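Local structure of glycerol kinase, putative (Plasmodium falciparum, 2W40) at residues 88-93 with 160-165; 98-103 with 144-149; 344-349 with 366-371. The protein probably catalyses the ATP-dependent phosphorylation of glycerol to sn-glycerol 3-phosphate. All blocks are in the same frame, centred on the assembly; numbering follows the deposited sequence. Where two conformers were deposited one is given.

Contact 1: residues 88-93 with 160-165. With EDO (1,2-ethanediol), chain B.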
loop_
_atom_site.group_PDB
_atom_site.type_symbol
_atom_site.label_atom_id
_atom_site.label_comp_id
_atom_site.label_asym_id
_atom_site.label_seq_id
_atom_site.Cartn_x
_atom_site.Cartn_y
_atom_site.Cartn_z
ATOM N N VAL C 88 4.440 28.128 -9.073
ATOM C CA VAL C 88 5.247 29.335 -9.388
ATOM C C VAL C 88 6.219 29.019 -10.548
ATOM O O VAL C 88 6.825 27.925 -10.624
ATOM C CB VAL C 88 5.926 29.978 -8.136
ATOM C CG1 VAL C 88 6.941 29.004 -7.567
ATOM C CG2 VAL C 88 6.534 31.340 -8.464
ATOM N N ILE C 89 6.334 30.031 -11.393
ATOM C CA ILE C 89 7.299 30.020 -12.555
ATOM C C ILE C 89 8.059 31.370 -12.447
ATOM O O ILE C 89 7.496 32.422 -12.170
ATOM C CB ILE C 89 6.620 29.886 -13.929
ATOM C CG1 ILE C 89 5.714 28.647 -14.007
ATOM C CG2 ILE C 89 7.649 29.822 -15.105
ATOM C CD1 ILE C 89 4.572 29.001 -14.966
ATOM N N ILE C 90 9.354 31.285 -12.715
ATOM C CA ILE C 90 10.222 32.473 -12.843
ATOM C C ILE C 90 10.725 32.419 -14.322
ATOM O O ILE C 90 11.273 31.385 -14.819
ATOM C CB ILE C 90 11.393 32.532 -11.833
ATOM C CG1 ILE C 90 10.833 32.405 -10.405
ATOM C CG2 ILE C 90 12.247 33.816 -11.982
ATOM C CD1 ILE C 90 11.870 32.426 -9.260
ATOM N N TRP C 91 10.484 33.521 -15.023
ATOM C CA TRP C 91 10.851 33.578 -16.426
ATOM C C TRP C 91 11.573 34.880 -16.791
ATOM O O TRP C 91 11.601 35.811 -16.042
ATOM C CB TRP C 91 9.655 33.418 -17.365
ATOM C CG TRP C 91 8.524 34.413 -17.291
ATOM C CD1 TRP C 91 8.334 35.506 -18.087
ATOM C CD2 TRP C 91 7.331 34.351 -16.435
ATOM N NE1 TRP C 91 7.185 36.153 -17.769
ATOM C CE2 TRP C 91 6.515 35.468 -16.780
ATOM C CE3 TRP C 91 6.919 33.510 -15.407
ATOM C CZ2 TRP C 91 5.271 35.691 -16.169
ATOM C CZ3 TRP C 91 5.667 33.735 -14.796
ATOM C CH2 TRP C 91 4.859 34.806 -15.178
ATOM N N ASP C 92 12.213 34.868 -17.962
ATOM C CA ASP C 92 12.882 36.022 -18.516
ATOM C C ASP C 92 11.816 37.022 -19.045
ATOM O O ASP C 92 10.985 36.645 -19.878
ATOM C CB ASP C 92 13.802 35.641 -19.684
ATOM C CG ASP C 92 14.456 36.861 -20.300
ATOM O OD1 ASP C 92 15.133 37.590 -19.593
ATOM O OD2 ASP C 92 14.346 37.008 -21.513
ATOM N N ARG C 93 11.858 38.271 -18.609
ATOM C CA ARG C 93 10.894 39.279 -19.020
ATOM C C ARG C 93 10.844 39.542 -20.525
ATOM O O ARG C 93 9.791 39.608 -21.161
ATOM C CB ARG C 93 11.240 40.556 -18.278
ATOM C CG ARG C 93 10.359 41.756 -18.589
ATOM C CD ARG C 93 10.488 42.843 -17.545
ATOM N NE ARG C 93 11.871 43.182 -17.222
ATOM C CZ ARG C 93 12.684 43.840 -18.024
ATOM N NH1 ARG C 93 12.278 44.230 -19.238
ATOM N NH2 ARG C 93 13.901 44.078 -17.638
ATOM N N GLY C 160 16.413 42.754 -12.193
ATOM C CA GLY C 160 15.076 43.035 -12.696
ATOM C C GLY C 160 14.720 42.517 -14.042
ATOM O O GLY C 160 13.767 43.007 -14.683
ATOM N N THR C 161 15.437 41.551 -14.524
ATOM C CA THR C 161 15.132 40.977 -15.852
ATOM C C THR C 161 14.312 39.661 -15.806
ATOM O O THR C 161 14.020 39.030 -16.863
ATOM C CB THR C 161 16.448 40.748 -16.662
ATOM O OG1 THR C 161 17.304 39.790 -16.030
ATOM C CG2 THR C 161 17.217 42.123 -16.788
ATOM N N ALA C 162 13.943 39.255 -14.602
ATOM C CA ALA C 162 13.049 38.117 -14.391
ATOM C C ALA C 162 11.638 38.633 -14.016
ATOM O O ALA C 162 11.483 39.737 -13.508
ATOM C CB ALA C 162 13.563 37.169 -13.277
ATOM N N VAL C 163 10.637 37.767 -14.232
ATOM C CA VAL C 163 9.272 37.920 -13.703
ATOM C C VAL C 163 9.057 36.678 -12.824
ATOM O O VAL C 163 9.350 35.502 -13.278
ATOM C CB VAL C 163 8.246 37.996 -14.854
ATOM C CG1 VAL C 163 6.827 38.115 -14.281
ATOM C CG2 VAL C 163 8.484 39.145 -15.762
ATOM N N ILE C 164 8.498 36.900 -11.604
ATOM C CA ILE C 164 8.079 35.788 -10.743
ATOM C C ILE C 164 6.539 35.806 -10.824
ATOM O O ILE C 164 5.903 36.787 -10.472
ATOM C CB ILE C 164 8.471 36.001 -9.258
ATOM C CG1 ILE C 164 10.011 36.235 -9.180
ATOM C CG2 ILE C 164 8.021 34.848 -8.382
ATOM C CD1 ILE C 164 10.480 36.438 -7.751
ATOM N N GLY C 165 5.978 34.702 -11.242
ATOM C CA GLY C 165 4.528 34.636 -11.387
ATOM C C GLY C 165 3.863 33.324 -11.063
ATOM O O GLY C 165 4.414 32.242 -11.296
HETATM C C1 EDO B . 4.235 34.997 -7.015
HETATM O O1 EDO B . 4.745 34.054 -7.948
HETATM C C2 EDO B . 4.660 36.422 -7.277
HETATM O O2 EDO B . 4.010 36.947 -8.451
#
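The isopropyl group of V163 lies over one face of the W91 indole: CB sits 3.8 Å from the centroid of the five-membered ring, a CH-pi contact, and CG1 continues over the six-membered ring to within 3.4 Å of CZ2. With chi1 at 60°, W91 CG falls between its own backbone N and carbonyl carbon, which swings the indole across the neighbouring strand until CZ3 is 3.7 Å from G165 N. The lack of a side chain on G165 leaves room for this rim. On the other face I90 and I164 run side by side, meeting at their CG1 atoms. Between the two layers, W91 and V163 exchange two backbone hydrogen bonds, as do I89 and G165. R93 closes the end: its N bonds to T161 O, and its NE and NH2 grip G160 O side-on at 3.2 and 3.1 Å, the oxygen lying in the guanidinium plane. G160 follows the helix end in a Schellman motif. Further out, F173 and W170 meet the W91 ring edge-to-face, while helices 140-149 and 151-158 cover I90 and I164. The whole is a two-stranded antiparallel ribbon packed between helices in the N-terminal FGGY region.

Contact 2: residues 98-103 with 144-149; sequences PLYNAI and LWLIQN. With EDO (1,2-ethanediol), chain D.
L146 lays its CD2 methyl over one face of the Y100 ring, 3.9 Å from the centroid and 28° off the normal, closest to the CG and CD2 side of the ring. Beside it, I103 reaches toward the same leucine tip to tip, its CD1 standing 3.8 Å from L146 CG. Y100, L146 and I103 thus make up the close part of the contact, and L146 also meets I90 of strand 88-92. The tyrosine can reach the helix because its CG is anti to the backbone N (chi1 -167°), sending the ring from the loop toward segment 144-149. W145 touches more loosely: its CE3 is 4.2 Å from I103 CD1, and CH2 the same distance from Y100 OH. This is the polar side, where a bound 1,2-ethanediol, probably from the crystallisation liquor, donates from O1 to Y100 OH at 2.6 Å, at the edge of the ring. E46 and R109 also hydrogen-bond to that hydroxyl, and R109 makes a cation-pi contact with W145. Shape complementarity, not directional bonding, therefore joins loop to helix, while the bonds to E46 and R109 fix the hydroxyl end of the Y100 ring.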
loop_
_atom_site.group_PDB
_atom_site.type_symbol
_atom_site.label_atom_id
_atom_site.label_comp_id
_atom_site.label_asym_id
_atom_site.label_seq_id
_atom_site.Cartn_x
_atom_site.Cartn_y
_atom_site.Cartn_z
ATOM N N PRO C 98 11.036 30.491 -19.674
ATOM C CA PRO C 98 11.118 30.029 -18.292
ATOM C C PRO C 98 12.548 29.733 -17.917
ATOM O O PRO C 98 13.274 29.163 -18.717
ATOM C CB PRO C 98 10.289 28.730 -18.273
ATOM C CG PRO C 98 9.405 28.864 -19.382
ATOM C CD PRO C 98 10.119 29.636 -20.460
ATOM N N LEU C 99 12.910 30.084 -16.689
ATOM C CA LEU C 99 14.255 29.811 -16.224
ATOM C C LEU C 99 14.310 28.453 -15.532
ATOM O O LEU C 99 15.402 27.993 -15.191
ATOM C CB LEU C 99 14.720 30.977 -15.347
ATOM C CG LEU C 99 14.831 32.343 -16.030
ATOM C CD1 LEU C 99 15.069 33.323 -14.955
ATOM C CD2 LEU C 99 16.005 32.421 -16.938
ATOM N N TYR C 100 13.137 27.875 -15.224
ATOM C CA TYR C 100 12.994 26.598 -14.618
ATOM C C TYR C 100 11.573 26.145 -14.840
ATOM O O TYR C 100 10.750 26.948 -15.162
ATOM C CB TYR C 100 13.302 26.709 -13.121
ATOM C CG TYR C 100 13.477 25.322 -12.452
ATOM C CD1 TYR C 100 14.680 24.676 -12.521
ATOM C CD2 TYR C 100 12.442 24.693 -11.715
ATOM C CE1 TYR C 100 14.825 23.371 -11.952
ATOM C CE2 TYR C 100 12.587 23.492 -11.113
ATOM C CZ TYR C 100 13.786 22.806 -11.206
ATOM O OH TYR C 100 14.022 21.549 -10.660
ATOM N N ASN C 101 11.292 24.853 -14.660
ATOM C CA ASN C 101 9.895 24.370 -14.670
ATOM C C ASN C 101 9.037 25.113 -13.660
ATOM O O ASN C 101 9.519 25.670 -12.692
ATOM C CB ASN C 101 9.803 22.890 -14.379
ATOM C CG ASN C 101 10.063 21.964 -15.602
ATOM O OD1 ASN C 101 10.408 20.749 -15.412
ATOM N ND2 ASN C 101 10.002 22.470 -16.772
ATOM N N ALA C 102 7.721 25.023 -13.819
ATOM C CA ALA C 102 6.834 25.395 -12.724
ATOM C C ALA C 102 7.111 24.411 -11.554
ATOM O O ALA C 102 7.147 23.238 -11.747
ATOM C CB ALA C 102 5.349 25.357 -13.159
ATOM N N ILE C 103 7.202 24.930 -10.305
ATOM C CA ILE C 103 7.194 24.140 -9.116
ATOM C C ILE C 103 5.794 24.239 -8.500
ATOM O O ILE C 103 5.299 25.340 -8.194
ATOM C CB ILE C 103 8.242 24.582 -8.075
ATOM C CG1 ILE C 103 9.675 24.455 -8.690
ATOM C CG2 ILE C 103 8.159 23.648 -6.846
ATOM C CD1 ILE C 103 10.812 24.949 -7.800
ATOM N N LEU C 144 12.409 30.941 -3.041
ATOM C CA LEU C 144 13.664 30.895 -2.315
ATOM C C LEU C 144 14.554 29.734 -2.761
ATOM O O LEU C 144 15.768 29.893 -3.031
ATOM C CB LEU C 144 13.436 30.859 -0.840
ATOM C CG LEU C 144 14.721 30.821 0.067
ATOM C CD1 LEU C 144 15.639 32.010 -0.158
ATOM C CD2 LEU C 144 14.268 30.697 1.554
ATOM N N TRP C 145 14.007 28.569 -2.876
ATOM C CA TRP C 145 14.751 27.444 -3.335
ATOM C C TRP C 145 15.367 27.698 -4.703
ATOM O O TRP C 145 16.554 27.387 -4.945
ATOM C CB TRP C 145 13.855 26.211 -3.420
ATOM C CG TRP C 145 14.601 24.947 -3.729
ATOM C CD1 TRP C 145 15.126 24.059 -2.820
ATOM C CD2 TRP C 145 14.915 24.421 -5.013
ATOM N NE1 TRP C 145 15.706 23.017 -3.494
ATOM C CE2 TRP C 145 15.637 23.235 -4.814
ATOM C CE3 TRP C 145 14.689 24.859 -6.318
ATOM C CZ2 TRP C 145 16.066 22.444 -5.868
ATOM C CZ3 TRP C 145 15.131 24.076 -7.365
ATOM C CH2 TRP C 145 15.858 22.911 -7.114
ATOM N N LEU C 146 14.590 28.242 -5.630
ATOM C CA LEU C 146 15.067 28.569 -7.004
ATOM C C LEU C 146 16.264 29.539 -6.962
ATOM O O LEU C 146 17.263 29.338 -7.634
ATOM C CB LEU C 146 13.927 29.091 -7.889
ATOM C CG LEU C 146 12.973 27.977 -8.300
ATOM C CD1 LEU C 146 11.666 28.658 -8.833
ATOM C CD2 LEU C 146 13.656 27.057 -9.303
ATOM N N ILE C 147 16.174 30.575 -6.162
ATOM C CA ILE C 147 17.207 31.589 -5.981
ATOM C C ILE C 147 18.465 30.952 -5.383
ATOM O O ILE C 147 19.552 31.177 -5.887
ATOM C CB ILE C 147 16.698 32.692 -5.019
ATOM C CG1 ILE C 147 15.653 33.602 -5.693
ATOM C CG2 ILE C 147 17.781 33.658 -4.508
ATOM C CD1 ILE C 147 14.952 34.528 -4.667
ATOM N N GLN C 148 18.299 30.079 -4.387
ATOM C CA GLN C 148 19.413 29.426 -3.745
ATOM C C GLN C 148 20.083 28.394 -4.605
ATOM O O GLN C 148 21.280 28.093 -4.375
ATOM C CB GLN C 148 18.988 28.760 -2.433
ATOM C CG GLN C 148 18.631 29.681 -1.333
ATOM C CD GLN C 148 18.470 28.957 -0.036
ATOM O OE1 GLN C 148 18.373 27.703 0.017
ATOM N NE2 GLN C 148 18.459 29.733 1.043
ATOM N N ASN C 149 19.383 27.808 -5.574
ATOM C CA ASN C 149 19.925 26.700 -6.292
ATOM C C ASN C 149 20.257 27.031 -7.754
ATOM O O ASN C 149 20.705 26.139 -8.485
ATOM C CB ASN C 149 18.995 25.526 -6.169
ATOM C CG ASN C 149 19.055 24.882 -4.745
ATOM O OD1 ASN C 149 19.905 23.961 -4.512
ATOM N ND2 ASN C 149 18.151 25.283 -3.835
HETATM C C1 EDO D . 16.043 19.997 -12.575
HETATM O O1 EDO D . 16.401 20.515 -11.181
HETATM C C2 EDO D . 14.685 19.404 -13.140
HETATM O O2 EDO D . 13.588 20.338 -13.617
#

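Contact 3: residues 344-349 with 366-371; sequences TGVIFV and ASIYGM
F348 and I368 are a non-hydrogen-bonded pair on one face of a two-stranded antiparallel ribbon, 347-349 against 366-371. I368 CB branches into two arms. CG2, anti to the backbone N, turns to V346 and stops 3.8 Å from its CG1. The other arm begins with CG1, which stands almost exactly over the centre of the F348 ring, 3.7 Å from the centroid and 3° off the normal, a CH-pi contact. From there CD1 carries on over the CE1 side, 3.6 Å from that atom. At the ring's edge, near its plane, lies A366 CB beside CE2. Helix 377-403 packs on F348 through A383 and L384.

The opposite face of the ribbon carries I347, V349, S367 and Y369. Here V349 CG2 approaches the edge of the tyrosine ring at CE2, and helix 482-500 covers the group, with T499 hydrogen-bonded to Y369 OH. I347 and Y369 form one hydrogen-bonded backbone pair, V349 and S367 the next; the bond from Y369 N to I347 O is nearly straight at 167°.

Along the other edge of strand 366-371, A366, I368 and M371 pair with an antiparallel strand of the second subunit, so the sheet continues across the dimer interface. Y369 meets Y369 of that subunit, and M371 of the second subunit packs on both F348 and I368.

Toward T344 the backbones separate after V346, whose CG2 still touches M371 CG. G370 has positive phi, and a CB there would run into G345 O and the carbonyl O of Y369. Two waters bridge the widening end: each donates to T344 O and to G370 O, the nearer lying 2.8 Å from G370 O.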
loop_
_atom_site.group_PDB
_atom_site.type_symbol
_atom_site.label_atom_id
_atom_site.label_comp_id
_atom_site.label_asym_id
_atom_site.label_seq_id
_atom_site.Cartn_x
_atom_site.Cartn_y
_atom_site.Cartn_z
ATOM N N THR C 344 -12.381 -3.328 5.608
ATOM C CA THR C 344 -11.945 -4.347 6.588
ATOM C C THR C 344 -10.822 -3.860 7.525
ATOM O O THR C 344 -9.873 -4.619 7.902
ATOM C CB THR C 344 -11.557 -5.594 5.904
ATOM O OG1 THR C 344 -10.297 -5.402 5.340
ATOM C CG2 THR C 344 -12.487 -5.949 4.782
ATOM N N GLY C 345 -11.024 -2.628 7.966
ATOM C CA GLY C 345 -10.245 -1.944 8.944
ATOM C C GLY C 345 -8.967 -1.365 8.359
ATOM O O GLY C 345 -8.224 -0.813 9.114
ATOM N N VAL C 346 -8.756 -1.517 7.063
ATOM C CA VAL C 346 -7.617 -0.822 6.427
ATOM C C VAL C 346 -7.813 0.696 6.530
ATOM O O VAL C 346 -8.944 1.214 6.309
ATOM C CB VAL C 346 -7.416 -1.239 4.945
ATOM C CG1 VAL C 346 -6.323 -0.376 4.197
ATOM C CG2 VAL C 346 -7.048 -2.789 4.923
ATOM N N ILE C 347 -6.729 1.421 6.831
ATOM C CA ILE C 347 -6.726 2.847 6.838
ATOM C C ILE C 347 -5.603 3.275 5.969
ATOM O O ILE C 347 -4.480 2.737 6.043
ATOM C CB ILE C 347 -6.589 3.458 8.272
ATOM C CG1 ILE C 347 -7.723 2.972 9.146
ATOM C CG2 ILE C 347 -6.394 4.975 8.237
ATOM C CD1 ILE C 347 -7.576 3.153 10.518
ATOM N N PHE C 348 -5.869 4.303 5.224
ATOM C CA PHE C 348 -4.877 4.904 4.274
ATOM C C PHE C 348 -4.749 6.369 4.647
ATOM O O PHE C 348 -5.692 7.127 4.430
ATOM C CB PHE C 348 -5.365 4.741 2.821
ATOM C CG PHE C 348 -4.304 4.893 1.736
ATOM C CD1 PHE C 348 -4.423 4.170 0.588
ATOM C CD2 PHE C 348 -3.274 5.780 1.808
ATOM C CE1 PHE C 348 -3.544 4.326 -0.424
ATOM C CE2 PHE C 348 -2.331 5.870 0.830
ATOM C CZ PHE C 348 -2.491 5.155 -0.325
ATOM N N VAL C 349 -3.593 6.753 5.187
ATOM C CA VAL C 349 -3.376 8.135 5.533
ATOM C C VAL C 349 -2.770 8.770 4.285
ATOM O O VAL C 349 -1.623 8.519 4.021
ATOM C CB VAL C 349 -2.483 8.326 6.790
ATOM C CG1 VAL C 349 -2.212 9.801 7.060
ATOM C CG2 VAL C 349 -3.047 7.596 7.994
ATOM N N ALA C 366 2.649 9.078 2.902
ATOM C CA ALA C 366 1.450 8.263 2.719
ATOM C C ALA C 366 1.732 6.882 3.275
ATOM O O ALA C 366 2.806 6.296 3.081
ATOM C CB ALA C 366 1.028 8.203 1.238
ATOM N N SER C 367 0.771 6.382 4.076
ATOM C CA SER C 367 0.919 5.159 4.877
ATOM C C SER C 367 -0.367 4.342 4.770
ATOM O O SER C 367 -1.449 4.880 4.752
ATOM C CB SER C 367 1.094 5.548 6.328
ATOM O OG SER C 367 2.192 6.468 6.386
ATOM N N ILE C 368 -0.240 3.021 4.663
ATOM C CA ILE C 368 -1.381 2.070 4.635
ATOM C C ILE C 368 -1.253 1.105 5.781
ATOM O O ILE C 368 -0.152 0.561 6.004
ATOM C CB ILE C 368 -1.473 1.274 3.293
ATOM C CG1 ILE C 368 -1.491 2.190 2.098
ATOM C CG2 ILE C 368 -2.777 0.431 3.243
ATOM C CD1 ILE C 368 -1.464 1.570 0.725
ATOM N N TYR C 369 -2.333 0.949 6.556
ATOM C CA TYR C 369 -2.357 0.079 7.705
ATOM C C TYR C 369 -3.467 -0.942 7.620
ATOM O O TYR C 369 -4.481 -0.721 6.969
ATOM C CB TYR C 369 -2.632 0.902 8.975
ATOM C CG TYR C 369 -1.652 1.989 9.195
ATOM C CD1 TYR C 369 -0.464 1.715 9.860
ATOM C CD2 TYR C 369 -1.863 3.303 8.742
ATOM C CE1 TYR C 369 0.502 2.715 10.079
ATOM C CE2 TYR C 369 -0.888 4.319 9.045
ATOM C CZ TYR C 369 0.282 3.982 9.623
ATOM O OH TYR C 369 1.218 4.952 9.869
ATOM N N GLY C 370 -3.280 -2.067 8.316
ATOM C CA GLY C 370 -4.385 -2.968 8.569
ATOM C C GLY C 370 -4.641 -4.053 7.593
ATOM O O GLY C 370 -5.667 -4.764 7.711
ATOM N N MET C 371 -3.726 -4.240 6.631
ATOM C CA MET C 371 -3.948 -5.230 5.552
ATOM C C MET C 371 -3.738 -6.687 6.003
ATOM O O MET C 371 -2.867 -7.027 6.818
ATOM C CB MET C 371 -3.074 -4.903 4.338
ATOM C CG MET C 371 -3.160 -3.466 3.822
ATOM S SD MET C 371 -2.344 -3.223 2.275
ATOM C CE MET C 371 -0.606 -3.283 2.777
HETATM O O HOH W 1 -7.639 -6.518 6.823
HETATM O O HOH W 2 -7.375 -4.410 10.042
#

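In the fold
Contacts 1 and 2 form one continuous patch of the N-terminal FGGY region, their centres about 10 Å apart, and contact 2 is nested within the loop contact 1 closes. I90 O and L99 N are 2.8 Å apart and V88 O and I103 N 3.0 Å, both probable hydrogen bonds, while I89 CG1 packs on A102 CB at 3.4 Å. Bound glycerol lies about 10 Å from the I164 side chain and about 12 Å from that of I103. Contact 3, in the C-terminal region, is centred about 43 Å from contact 1 and about 36 Å from contact 2; the F348 side chain is about 12 Å from G315, an ADP-binding residue, though no ADP is bound here.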